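Local coordinates for viral structural protein 4 (Bombyx mori cytoplasmic polyhedrosis virus, PDB 6TZ0) that binds GTP and accompanies the viral RNA-dependent RNA polymerase, probably acting as a nucleotide-hydrolysing partner during transcription, at residues B[358-363]-B[380-385]; B[346-351]-B[485-490]; B[387-392]-B[407-412]; B[352-357]-B[529-534]. All blocks are in the same frame, centred on the assembly; numbering follows the deposited sequence.

Contact 1: residues B[358-363]-B[380-385]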
loop_
_atom_site.group_PDB
_atom_site.type_symbol
_atom_site.label_atom_id
_atom_site.label_comp_id
_atom_site.label_asym_id
_atom_site.label_seq_id
_atom_site.Cartn_x
_atom_site.Cartn_y
_atom_site.Cartn_z
ATOM N N GLY B 358 10.349 -18.526 36.163
ATOM C CA GLY B 358 11.729 -18.921 36.352
ATOM C C GLY B 358 12.547 -18.681 35.104
ATOM O O GLY B 358 13.340 -19.533 34.699
ATOM N N LYS B 359 12.362 -17.518 34.488
ATOM C CA LYS B 359 12.965 -17.234 33.195
ATOM C C LYS B 359 14.377 -16.677 33.290
ATOM O O LYS B 359 15.149 -16.832 32.335
ATOM C CB LYS B 359 12.079 -16.277 32.382
ATOM C CG LYS B 359 11.979 -14.824 32.846
ATOM C CD LYS B 359 10.923 -14.613 33.922
ATOM C CE LYS B 359 10.603 -13.143 34.102
ATOM N NZ LYS B 359 9.664 -12.926 35.230
ATOM N N THR B 360 14.749 -16.059 34.413
ATOM C CA THR B 360 16.117 -15.573 34.559
ATOM C C THR B 360 17.093 -16.728 34.718
ATOM O O THR B 360 18.208 -16.682 34.181
ATOM C CB THR B 360 16.224 -14.627 35.750
ATOM O OG1 THR B 360 15.874 -15.330 36.946
ATOM C CG2 THR B 360 15.300 -13.449 35.575
ATOM N N SER B 361 16.676 -17.777 35.428
ATOM C CA SER B 361 17.530 -18.938 35.641
ATOM C C SER B 361 17.815 -19.674 34.337
ATOM O O SER B 361 18.914 -20.208 34.148
ATOM C CB SER B 361 16.879 -19.877 36.652
ATOM O OG SER B 361 17.662 -21.039 36.840
ATOM N N PHE B 362 16.848 -19.713 33.423
ATOM C CA PHE B 362 17.141 -20.301 32.124
ATOM C C PHE B 362 17.948 -19.360 31.245
ATOM O O PHE B 362 18.898 -19.797 30.588
ATOM C CB PHE B 362 15.865 -20.712 31.394
ATOM C CG PHE B 362 16.114 -21.158 29.983
ATOM C CD1 PHE B 362 16.755 -22.351 29.726
ATOM C CD2 PHE B 362 15.724 -20.373 28.914
ATOM C CE1 PHE B 362 17.004 -22.748 28.436
ATOM C CE2 PHE B 362 15.970 -20.769 27.623
ATOM C CZ PHE B 362 16.609 -21.957 27.386
ATOM N N LEU B 363 17.577 -18.079 31.196
ATOM C CA LEU B 363 18.215 -17.184 30.241
ATOM C C LEU B 363 19.648 -16.829 30.621
ATOM O O LEU B 363 20.424 -16.460 29.734
ATOM C CB LEU B 363 17.367 -15.932 30.055
ATOM C CG LEU B 363 16.100 -16.168 29.235
ATOM C CD1 LEU B 363 15.187 -14.973 29.268
ATOM C CD2 LEU B 363 16.483 -16.483 27.810
ATOM N N HIS B 380 22.838 -9.610 29.550
ATOM C CA HIS B 380 21.538 -10.131 29.965
ATOM C C HIS B 380 20.966 -9.227 31.050
ATOM O O HIS B 380 21.388 -9.298 32.206
ATOM C CB HIS B 380 21.658 -11.570 30.441
ATOM C CG HIS B 380 20.374 -12.141 30.947
ATOM N ND1 HIS B 380 20.057 -12.181 32.287
ATOM C CD2 HIS B 380 19.302 -12.641 30.293
ATOM C CE1 HIS B 380 18.861 -12.717 32.438
ATOM N NE2 HIS B 380 18.378 -12.999 31.243
ATOM N N LEU B 381 20.007 -8.389 30.671
ATOM C CA LEU B 381 19.242 -7.604 31.627
ATOM C C LEU B 381 18.050 -8.409 32.116
ATOM O O LEU B 381 17.409 -9.122 31.342
ATOM C CB LEU B 381 18.751 -6.300 31.002
ATOM C CG LEU B 381 19.789 -5.258 30.600
ATOM C CD1 LEU B 381 19.112 -4.109 29.899
ATOM C CD2 LEU B 381 20.544 -4.767 31.812
ATOM N N SER B 382 17.750 -8.283 33.405
ATOM C CA SER B 382 16.584 -8.937 33.975
ATOM C C SER B 382 15.312 -8.207 33.567
ATOM O O SER B 382 15.335 -7.172 32.899
ATOM C CB SER B 382 16.689 -8.997 35.491
ATOM O OG SER B 382 15.511 -9.553 36.037
ATOM N N SER B 383 14.177 -8.754 33.984
ATOM C CA SER B 383 12.906 -8.133 33.660
ATOM C C SER B 383 12.567 -7.014 34.630
ATOM O O SER B 383 11.755 -6.147 34.299
ATOM C CB SER B 383 11.799 -9.180 33.660
ATOM O OG SER B 383 10.640 -8.670 33.047
ATOM N N ASP B 384 13.181 -7.013 35.811
ATOM C CA ASP B 384 13.031 -5.940 36.789
ATOM C C ASP B 384 14.204 -4.974 36.744
ATOM O O ASP B 384 14.575 -4.408 37.768
ATOM C CB ASP B 384 12.882 -6.517 38.192
ATOM C CG ASP B 384 11.558 -7.219 38.407
ATOM O OD1 ASP B 384 10.564 -6.826 37.764
ATOM O OD2 ASP B 384 11.511 -8.160 39.225
ATOM N N ALA B 385 14.804 -4.757 35.575
ATOM C CA ALA B 385 15.990 -3.911 35.501
ATOM C C ALA B 385 15.637 -2.435 35.614
ATOM O O ALA B 385 16.242 -1.703 36.406
ATOM C CB ALA B 385 16.748 -4.186 34.204
#

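Contact 2: residues B[346-351]-B[485-490]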
loop_
_atom_site.group_PDB
_atom_site.type_symbol
_atom_site.label_atom_id
_atom_site.label_comp_id
_atom_site.label_asym_id
_atom_site.label_seq_id
_atom_site.Cartn_x
_atom_site.Cartn_y
_atom_site.Cartn_z
ATOM N N ASN B 346 24.010 -3.777 16.470
ATOM C CA ASN B 346 23.500 -4.299 17.734
ATOM C C ASN B 346 22.408 -5.326 17.476
ATOM O O ASN B 346 21.502 -5.081 16.676
ATOM C CB ASN B 346 22.944 -3.183 18.618
ATOM C CG ASN B 346 23.982 -2.165 18.991
ATOM O OD1 ASN B 346 23.847 -0.988 18.677
ATOM N ND2 ASN B 346 25.037 -2.612 19.656
ATOM N N ALA B 347 22.488 -6.462 18.166
ATOM C CA ALA B 347 21.503 -7.531 18.059
ATOM C C ALA B 347 20.896 -7.786 19.429
ATOM O O ALA B 347 21.622 -7.926 20.415
ATOM C CB ALA B 347 22.131 -8.812 17.512
ATOM N N THR B 348 19.570 -7.847 19.491
ATOM C CA THR B 348 18.871 -7.955 20.764
ATOM C C THR B 348 17.723 -8.944 20.627
ATOM O O THR B 348 17.001 -8.920 19.629
ATOM C CB THR B 348 18.352 -6.579 21.208
ATOM O OG1 THR B 348 19.427 -5.636 21.207
ATOM C CG2 THR B 348 17.767 -6.640 22.605
ATOM N N LEU B 349 17.575 -9.826 21.611
ATOM C CA LEU B 349 16.445 -10.742 21.698
ATOM C C LEU B 349 15.575 -10.330 22.873
ATOM O O LEU B 349 16.045 -10.301 24.011
ATOM C CB LEU B 349 16.906 -12.185 21.877
ATOM C CG LEU B 349 15.797 -13.234 21.891
ATOM C CD1 LEU B 349 15.157 -13.314 20.527
ATOM C CD2 LEU B 349 16.310 -14.582 22.334
ATOM N N VAL B 350 14.312 -10.023 22.601
ATOM C CA VAL B 350 13.347 -9.710 23.647
ATOM C C VAL B 350 12.570 -10.976 23.971
ATOM O O VAL B 350 11.979 -11.597 23.081
ATOM C CB VAL B 350 12.405 -8.574 23.229
ATOM C CG1 VAL B 350 11.385 -8.314 24.318
ATOM C CG2 VAL B 350 13.197 -7.329 22.957
ATOM N N VAL B 351 12.572 -11.363 25.244
ATOM C CA VAL B 351 11.917 -12.580 25.708
ATOM C C VAL B 351 10.855 -12.188 26.722
ATOM O O VAL B 351 11.179 -11.684 27.803
ATOM C CB VAL B 351 12.914 -13.566 26.324
ATOM C CG1 VAL B 351 12.184 -14.777 26.854
ATOM C CG2 VAL B 351 13.945 -13.973 25.307
ATOM N N LEU B 485 22.576 -8.324 23.293
ATOM C CA LEU B 485 21.816 -8.249 24.530
ATOM C C LEU B 485 20.643 -9.216 24.513
ATOM O O LEU B 485 20.086 -9.534 23.460
ATOM C CB LEU B 485 21.269 -6.843 24.777
ATOM C CG LEU B 485 22.203 -5.710 25.168
ATOM C CD1 LEU B 485 21.430 -4.409 25.188
ATOM C CD2 LEU B 485 22.815 -5.980 26.527
ATOM N N ILE B 486 20.274 -9.675 25.703
ATOM C CA ILE B 486 19.061 -10.448 25.922
ATOM C C ILE B 486 18.277 -9.723 27.001
ATOM O O ILE B 486 18.715 -9.659 28.156
ATOM C CB ILE B 486 19.353 -11.894 26.329
ATOM C CG1 ILE B 486 20.019 -12.637 25.176
ATOM C CG2 ILE B 486 18.076 -12.598 26.730
ATOM C CD1 ILE B 486 20.568 -13.960 25.574
ATOM N N VAL B 487 17.132 -9.165 26.630
ATOM C CA VAL B 487 16.340 -8.319 27.510
ATOM C C VAL B 487 15.018 -9.019 27.783
ATOM O O VAL B 487 14.381 -9.533 26.857
ATOM C CB VAL B 487 16.116 -6.930 26.884
ATOM C CG1 VAL B 487 15.287 -6.057 27.792
ATOM C CG2 VAL B 487 17.445 -6.272 26.577
ATOM N N GLU B 488 14.615 -9.057 29.045
ATOM C CA GLU B 488 13.353 -9.650 29.449
ATOM C C GLU B 488 12.301 -8.564 29.641
ATOM O O GLU B 488 12.607 -7.421 29.978
ATOM C CB GLU B 488 13.532 -10.433 30.743
ATOM C CG GLU B 488 14.545 -11.537 30.672
ATOM C CD GLU B 488 14.741 -12.201 32.014
ATOM O OE1 GLU B 488 14.116 -11.751 32.994
ATOM O OE2 GLU B 488 15.531 -13.159 32.097
ATOM N N GLY B 489 11.040 -8.936 29.421
ATOM C CA GLY B 489 9.944 -8.008 29.577
ATOM C C GLY B 489 8.764 -8.673 30.257
ATOM O O GLY B 489 8.711 -9.894 30.388
ATOM N N HIS B 490 7.818 -7.848 30.697
ATOM C CA HIS B 490 6.628 -8.374 31.347
ATOM C C HIS B 490 5.373 -8.350 30.493
ATOM O O HIS B 490 4.488 -9.171 30.727
ATOM C CB HIS B 490 6.320 -7.627 32.646
ATOM C CG HIS B 490 7.242 -7.954 33.775
ATOM N ND1 HIS B 490 8.194 -7.076 34.240
ATOM C CD2 HIS B 490 7.384 -9.083 34.506
ATOM C CE1 HIS B 490 8.846 -7.631 35.246
ATOM N NE2 HIS B 490 8.386 -8.855 35.414
#

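Contact 3: residues B[387-392]-B[407-412]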
loop_
_atom_site.group_PDB
_atom_site.type_symbol
_atom_site.label_atom_id
_atom_site.label_comp_id
_atom_site.label_asym_id
_atom_site.label_seq_id
_atom_site.Cartn_x
_atom_site.Cartn_y
_atom_site.Cartn_z
ATOM N N GLY B 387 12.869 -1.229 36.821
ATOM C CA GLY B 387 12.257 -0.976 38.113
ATOM C C GLY B 387 13.275 -0.800 39.222
ATOM O O GLY B 387 13.176 0.134 40.023
ATOM N N ARG B 388 14.284 -1.671 39.266
ATOM C CA ARG B 388 15.325 -1.539 40.273
ATOM C C ARG B 388 16.263 -0.376 39.986
ATOM O O ARG B 388 16.938 0.098 40.900
ATOM C CB ARG B 388 16.122 -2.837 40.387
ATOM C CG ARG B 388 15.313 -4.022 40.888
ATOM C CD ARG B 388 16.207 -5.214 41.127
ATOM N NE ARG B 388 15.506 -6.417 41.553
ATOM C CZ ARG B 388 15.300 -7.471 40.776
ATOM N NH1 ARG B 388 15.782 -7.490 39.544
ATOM N NH2 ARG B 388 14.657 -8.524 41.249
ATOM N N TRP B 389 16.319 0.092 38.740
ATOM C CA TRP B 389 17.039 1.323 38.438
ATOM C C TRP B 389 16.274 2.542 38.936
ATOM O O TRP B 389 16.835 3.416 39.606
ATOM C CB TRP B 389 17.259 1.425 36.936
ATOM C CG TRP B 389 17.959 2.659 36.505
ATOM C CD1 TRP B 389 19.287 2.928 36.603
ATOM C CD2 TRP B 389 17.353 3.829 35.954
ATOM N NE1 TRP B 389 19.553 4.177 36.107
ATOM C CE2 TRP B 389 18.378 4.754 35.711
ATOM C CE3 TRP B 389 16.040 4.177 35.628
ATOM C CZ2 TRP B 389 18.135 6.001 35.156
ATOM C CZ3 TRP B 389 15.801 5.413 35.077
ATOM C CH2 TRP B 389 16.841 6.312 34.848
ATOM N N LEU B 390 14.984 2.616 38.604
ATOM C CA LEU B 390 14.163 3.773 38.922
ATOM C C LEU B 390 13.846 3.861 40.406
ATOM O O LEU B 390 13.544 4.950 40.898
ATOM C CB LEU B 390 12.883 3.717 38.088
ATOM C CG LEU B 390 11.883 4.868 38.075
ATOM C CD1 LEU B 390 12.538 6.115 37.548
ATOM C CD2 LEU B 390 10.711 4.493 37.211
ATOM N N ALA B 391 13.938 2.751 41.142
ATOM C CA ALA B 391 13.775 2.834 42.587
ATOM C C ALA B 391 14.947 3.529 43.267
ATOM O O ALA B 391 14.805 3.986 44.405
ATOM C CB ALA B 391 13.588 1.442 43.177
ATOM N N LYS B 392 16.096 3.617 42.602
ATOM C CA LYS B 392 17.240 4.369 43.095
ATOM C C LYS B 392 17.357 5.753 42.476
ATOM O O LYS B 392 17.647 6.718 43.185
ATOM C CB LYS B 392 18.535 3.600 42.825
ATOM C CG LYS B 392 18.640 2.275 43.533
ATOM C CD LYS B 392 18.784 2.475 45.023
ATOM C CE LYS B 392 18.874 1.153 45.754
ATOM N NZ LYS B 392 20.137 0.435 45.446
ATOM N N LEU B 407 23.684 -3.316 35.727
ATOM C CA LEU B 407 23.843 -4.742 35.968
ATOM C C LEU B 407 24.066 -5.037 37.446
ATOM O O LEU B 407 23.668 -6.099 37.934
ATOM C CB LEU B 407 25.005 -5.258 35.127
ATOM C CG LEU B 407 25.195 -6.759 35.007
ATOM C CD1 LEU B 407 24.010 -7.339 34.278
ATOM C CD2 LEU B 407 26.477 -7.063 34.265
ATOM N N SER B 408 24.696 -4.110 38.170
ATOM C CA SER B 408 24.843 -4.252 39.611
ATOM C C SER B 408 23.531 -4.013 40.337
ATOM O O SER B 408 23.347 -4.502 41.457
ATOM C CB SER B 408 25.898 -3.279 40.124
ATOM O OG SER B 408 25.457 -1.945 39.963
ATOM N N LEU B 409 22.618 -3.253 39.736
ATOM C CA LEU B 409 21.311 -3.064 40.354
ATOM C C LEU B 409 20.331 -4.195 40.071
ATOM O O LEU B 409 19.210 -4.146 40.580
ATOM C CB LEU B 409 20.688 -1.744 39.903
ATOM C CG LEU B 409 21.333 -0.469 40.432
ATOM C CD1 LEU B 409 20.678 0.749 39.821
ATOM C CD2 LEU B 409 21.234 -0.432 41.935
ATOM N N ASP B 410 20.708 -5.209 39.293
ATOM C CA ASP B 410 19.810 -6.312 38.968
ATOM C C ASP B 410 19.808 -7.422 39.994
ATOM O O ASP B 410 19.432 -8.547 39.649
ATOM C CB ASP B 410 20.158 -6.915 37.607
ATOM C CG ASP B 410 19.662 -6.086 36.467
ATOM O OD1 ASP B 410 18.655 -5.388 36.667
ATOM O OD2 ASP B 410 20.257 -6.152 35.373
ATOM N N THR B 411 20.212 -7.172 41.228
ATOM C CA THR B 411 20.250 -8.251 42.194
ATOM C C THR B 411 18.873 -8.452 42.818
ATOM O O THR B 411 17.961 -7.641 42.660
ATOM C CB THR B 411 21.306 -7.975 43.261
ATOM O OG1 THR B 411 20.953 -6.799 43.995
ATOM C CG2 THR B 411 22.656 -7.763 42.604
ATOM N N ASP B 412 18.735 -9.565 43.535
ATOM C CA ASP B 412 17.458 -9.940 44.126
ATOM C C ASP B 412 17.109 -9.067 45.325
ATOM O O ASP B 412 15.928 -8.871 45.622
ATOM C CB ASP B 412 17.510 -11.414 44.537
ATOM C CG ASP B 412 16.139 -12.031 44.735
ATOM O OD1 ASP B 412 15.117 -11.356 44.503
ATOM O OD2 ASP B 412 16.087 -13.214 45.131
#

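Contact 4: residues B[352-357]-B[529-534]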
loop_
_atom_site.group_PDB
_atom_site.type_symbol
_atom_site.label_atom_id
_atom_site.label_comp_id
_atom_site.label_asym_id
_atom_site.label_seq_id
_atom_site.Cartn_x
_atom_site.Cartn_y
_atom_site.Cartn_z
ATOM N N TYR B 352 9.592 -12.421 26.385
ATOM C CA TYR B 352 8.494 -12.199 27.312
ATOM C C TYR B 352 8.127 -13.494 28.019
ATOM O O TYR B 352 8.193 -14.579 27.441
ATOM C CB TYR B 352 7.257 -11.661 26.605
ATOM C CG TYR B 352 7.423 -10.285 26.039
ATOM C CD1 TYR B 352 7.475 -9.187 26.870
ATOM C CD2 TYR B 352 7.471 -10.079 24.671
ATOM C CE1 TYR B 352 7.618 -7.928 26.365
ATOM C CE2 TYR B 352 7.598 -8.818 24.155
ATOM C CZ TYR B 352 7.673 -7.746 25.011
ATOM O OH TYR B 352 7.802 -6.478 24.515
ATOM N N ALA B 353 7.723 -13.362 29.275
ATOM C CA ALA B 353 7.320 -14.509 30.072
ATOM C C ALA B 353 6.399 -14.031 31.178
ATOM O O ALA B 353 6.405 -12.856 31.547
ATOM C CB ALA B 353 8.526 -15.236 30.663
ATOM N N GLU B 354 5.605 -14.960 31.700
ATOM C CA GLU B 354 4.791 -14.643 32.859
ATOM C C GLU B 354 5.659 -14.533 34.101
ATOM O O GLU B 354 6.687 -15.198 34.237
ATOM C CB GLU B 354 3.699 -15.688 33.078
ATOM C CG GLU B 354 2.562 -15.639 32.077
ATOM C CD GLU B 354 1.466 -16.635 32.394
ATOM O OE1 GLU B 354 1.644 -17.438 33.330
ATOM O OE2 GLU B 354 0.423 -16.619 31.712
ATOM N N LYS B 355 5.231 -13.669 35.004
ATOM C CA LYS B 355 5.944 -13.387 36.239
ATOM C C LYS B 355 5.807 -14.588 37.161
ATOM O O LYS B 355 4.765 -14.791 37.785
ATOM C CB LYS B 355 5.375 -12.121 36.863
ATOM C CG LYS B 355 6.121 -11.615 38.050
ATOM C CD LYS B 355 5.576 -10.286 38.482
ATOM C CE LYS B 355 6.279 -9.823 39.720
ATOM N NZ LYS B 355 7.725 -9.623 39.447
ATOM N N GLY B 356 6.851 -15.404 37.234
ATOM C CA GLY B 356 6.810 -16.601 38.045
ATOM C C GLY B 356 7.270 -17.831 37.300
ATOM O O GLY B 356 7.219 -18.942 37.831
ATOM N N ALA B 357 7.745 -17.639 36.071
ATOM C CA ALA B 357 8.107 -18.744 35.196
ATOM C C ALA B 357 9.525 -19.246 35.411
ATOM O O ALA B 357 9.868 -20.310 34.890
ATOM C CB ALA B 357 7.929 -18.327 33.737
ATOM N N PHE B 529 -0.375 -10.061 42.678
ATOM C CA PHE B 529 -1.091 -8.957 42.047
ATOM C C PHE B 529 -0.399 -8.503 40.768
ATOM O O PHE B 529 -1.059 -8.263 39.747
ATOM C CB PHE B 529 -1.219 -7.808 43.046
ATOM C CG PHE B 529 -1.949 -6.616 42.516
ATOM C CD1 PHE B 529 -3.309 -6.675 42.283
ATOM C CD2 PHE B 529 -1.284 -5.426 42.287
ATOM C CE1 PHE B 529 -3.985 -5.581 41.800
ATOM C CE2 PHE B 529 -1.959 -4.327 41.805
ATOM C CZ PHE B 529 -3.308 -4.405 41.563
ATOM N N LEU B 530 0.933 -8.419 40.792
ATOM C CA LEU B 530 1.666 -8.037 39.593
ATOM C C LEU B 530 1.647 -9.129 38.540
ATOM O O LEU B 530 1.625 -8.812 37.348
ATOM C CB LEU B 530 3.103 -7.672 39.941
ATOM C CG LEU B 530 3.223 -6.346 40.672
ATOM C CD1 LEU B 530 4.651 -6.077 41.073
ATOM C CD2 LEU B 530 2.700 -5.250 39.784
ATOM N N ARG B 531 1.652 -10.403 38.955
ATOM C CA ARG B 531 1.472 -11.503 38.012
ATOM C C ARG B 531 0.149 -11.374 37.272
ATOM O O ARG B 531 0.098 -11.533 36.048
ATOM C CB ARG B 531 1.560 -12.852 38.739
ATOM C CG ARG B 531 1.476 -14.086 37.823
ATOM C CD ARG B 531 0.074 -14.691 37.747
ATOM N NE ARG B 531 -0.043 -15.686 36.693
ATOM C CZ ARG B 531 -1.199 -16.059 36.158
ATOM N NH1 ARG B 531 -2.326 -15.498 36.565
ATOM N NH2 ARG B 531 -1.226 -16.967 35.196
ATOM N N ASP B 532 -0.934 -11.092 37.999
ATOM C CA ASP B 532 -2.239 -11.028 37.346
ATOM C C ASP B 532 -2.379 -9.785 36.471
ATOM O O ASP B 532 -2.986 -9.849 35.395
ATOM C CB ASP B 532 -3.343 -11.093 38.389
ATOM C CG ASP B 532 -3.531 -12.479 38.950
ATOM O OD1 ASP B 532 -3.284 -13.457 38.223
ATOM O OD2 ASP B 532 -3.938 -12.589 40.119
ATOM N N THR B 533 -1.785 -8.662 36.890
ATOM C CA THR B 533 -1.777 -7.455 36.062
ATOM C C THR B 533 -0.999 -7.672 34.766
ATOM O O THR B 533 -1.472 -7.331 33.669
ATOM C CB THR B 533 -1.171 -6.298 36.852
ATOM O OG1 THR B 533 -1.908 -6.107 38.058
ATOM C CG2 THR B 533 -1.202 -5.014 36.045
ATOM N N TYR B 534 0.197 -8.259 34.872
ATOM C CA TYR B 534 1.016 -8.496 33.693
ATOM C C TYR B 534 0.397 -9.544 32.784
ATOM O O TYR B 534 0.532 -9.443 31.563
ATOM C CB TYR B 534 2.419 -8.926 34.108
ATOM C CG TYR B 534 3.227 -7.859 34.797
ATOM C CD1 TYR B 534 2.940 -6.515 34.627
ATOM C CD2 TYR B 534 4.262 -8.205 35.651
ATOM C CE1 TYR B 534 3.677 -5.550 35.268
ATOM C CE2 TYR B 534 4.997 -7.251 36.299
ATOM C CZ TYR B 534 4.702 -5.926 36.106
ATOM O OH TYR B 534 5.442 -4.970 36.751
#

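Contact 1: residues B[358-363]-B[380-385]
Leu363 brings its CB against the NE2 side of the His380 imidazole, with CB 3.3 Å from NE2 of His380. The same Leu363 CB is 3.8 Å from CD2 of His380. The Leu363 carbonyl carbon sits over one face of the ring. His380 reaches it with CG anti to its own backbone N (chi1 177°). Its NE2 is hydrogen-bonded to Glu488 of the neighbouring strand 484-489, which would help to set the rotation of the ring.

Farther along, the contact thins. The CG2 methyl of Thr360 is 3.9 Å from OG of Ser382. The Lys359 chain is bent at chi2 (-85°), and its far end swings closer to 380-385. There CE of Lys359 comes within 4.2 Å of CB of Ser383. No hydrogen bond joins the two segments.

Gly358, Lys359 and Thr360 belong to a P-loop (Walker A) sequence. Gly358 to Ser361 contact GTP in another structure of this protein; none is bound to this chain. Helix 359-374 starts right after that loop and leads to strand 378-381. The unit is a beta-alpha-beta crossover that begins at strand 347-353 and passes over strand 484-489, which lies between the two strands in the parallel sheet. Glu488 touches Lys359, Thr360, Leu363 and Ser383, and so lies between helix and strand end. At the turn after the strand, the backbone N of Asp384 makes a weak 3.5 Å hydrogen bond to OG of Ser382.

Contact 2: residues B[346-351]-B[485-490]
Thr348 and Leu485 are paired across two parallel strands, their side chains side by side and pointing the same way. This part is tight. CG2 of Thr348 lies 4.1 Å from CB of Leu485. The same methyl meets CG2 of Val487 at 4.0 Å, with the two side chains at a slant. It gets there because it stands anti to the Thr348 backbone N, which places OG1 beside that N (chi1 -53°). Val350 shares this face, but its CG1 meets the backbone O of Val487 at 4.1 Å.

Five backbone hydrogen bonds zip 347-351 to 485-489. Leu485 N gives to Ala347 O, and Leu349 N to Leu485 O. Leu349 O takes from Val487 N. Val351 N and O likewise bond to Val487 O and Gly489 N. The last of these is the least direct, 3.2 Å from Gly489 N to Val351 O. The two strands are central in the five-stranded parallel sheet, consistent with a P-loop NTPase-like fold. Val350 bonds onward to Val505, and Ile486 to Gly379.

On the other face, Leu349, Ile486, Val351 and Glu488 pack more loosely across the pair. CG2 of Ile486 is 4.1 Å from the backbone O of Leu349, and CB of Glu488 is 4.0 Å from that of Val351. These side chains reach outward instead: Leu349 to Phe335 of helix 326-340, Ile486 to Tyr366 of helix 359-374. Glu488 extends toward the start of helix 359-374, where it touches Lys359 and Thr360. Its place, at the end of the strand next to the P-loop strand, resembles that of a Walker B acid.

Contact 3: residues B[387-392]-B[407-412]
Arg388 runs from helix 385-393 across the loop that follows helix 403-408. Its CB starts 3.4 Å from the backbone O of Leu409. CG passes that same oxygen, and CD comes within 3.2 Å of Leu409 O. The chain is extended from CG to NE (chi3 -177°), which carries it on to the carbonyl of Thr411, whose O lies over one face of the guanidinium, toward its rim. NE of Arg388 is 3.0 Å from Thr411 O, but the angle is too poor for a hydrogen bond. NE bonds instead to the backbone O of Asn414. At the tip, NH1 is 3.8 Å from Asp410 O. NH2 of Arg388 is 4.3 Å from OD1 of Asp412, opposite charges too far apart for a salt bridge.

Leu409 fills the other half of the contact. Its CD1 lies 4.1 Å from CD1 of Trp389, and its CD2 is 3.8 Å from NZ of Lys392. Asn414 ND2 also bonds to Leu409 O.

The arrangement is a helix packed against the loop leaving another helix, beyond the edge strand 378-381 of the P-loop sheet. Asp412 ends near the GTP site, its side chain about 6 Å from that of Arg520.

Contact 4: residues B[352-357]-B[529-534]
Glu354 and Arg531 form a weak salt bridge. NH2 of Arg531 reaches OE1 of Glu354 at 3.5 Å. The carboxylate lies at the edge of the guanidinium, and the two planes stand 89° apart. OE1 has a second bond, with Thr513 OG1, and that hydroxyl also bonds to NE of Arg531. On the far side, NH1 of Arg531 meets OD1 of Asp532 at 2.8 Å, nearly in the guanidinium plane. OD2 of Asp532 in turn bonds to Tyr437 OH. The guanidinium is thus met firmly by Asp532, weakly by Glu354, and by Thr513 at NE.

Lys355, a GTP-binding residue in another structure of the protein, makes the apolar part. Its CG is anti to the backbone N (chi1 -173°), and the chain runs extended as far as CE, bending only at its end. CD lies 3.8 Å from CD2 of Tyr534, and CE is 3.8 Å from CB of Leu530. Phe529 O accepts from both N and OG1 of Thr533, from opposite faces of its carbonyl plane.

Helix 524-537 lies against the P-loop just after strand 347-353. Its other sides meet helix 417-427 through Phe529 and Leu530, and helix 442-457 through Leu530, Asp532 and Thr533.

How the contacts relate
Contacts 1, 2 and 4 gather round one parallel sheet. Contacts 2 and 4 use strand 347-353, first its body, then the P-loop end, and their segments alternate along the chain. Contact 1 follows on helix 359-374, nested inside the loops closed by both. Contact 3 comes next, on the helix after strand 378-381. The centres of contacts 1 and 2 are about 10 Å apart, those of contacts 1 and 4 about 13 Å. Contact 3 touches contact 1 through Asp410 but stays about 8 Å from contact 2, nearest atoms. His490 stacks on Tyr534, joining contacts 2 and 4. Contacts 1 and 4 hold residues of the GTP-binding loop; contact 2 lies beside it, and contact 3 farther out.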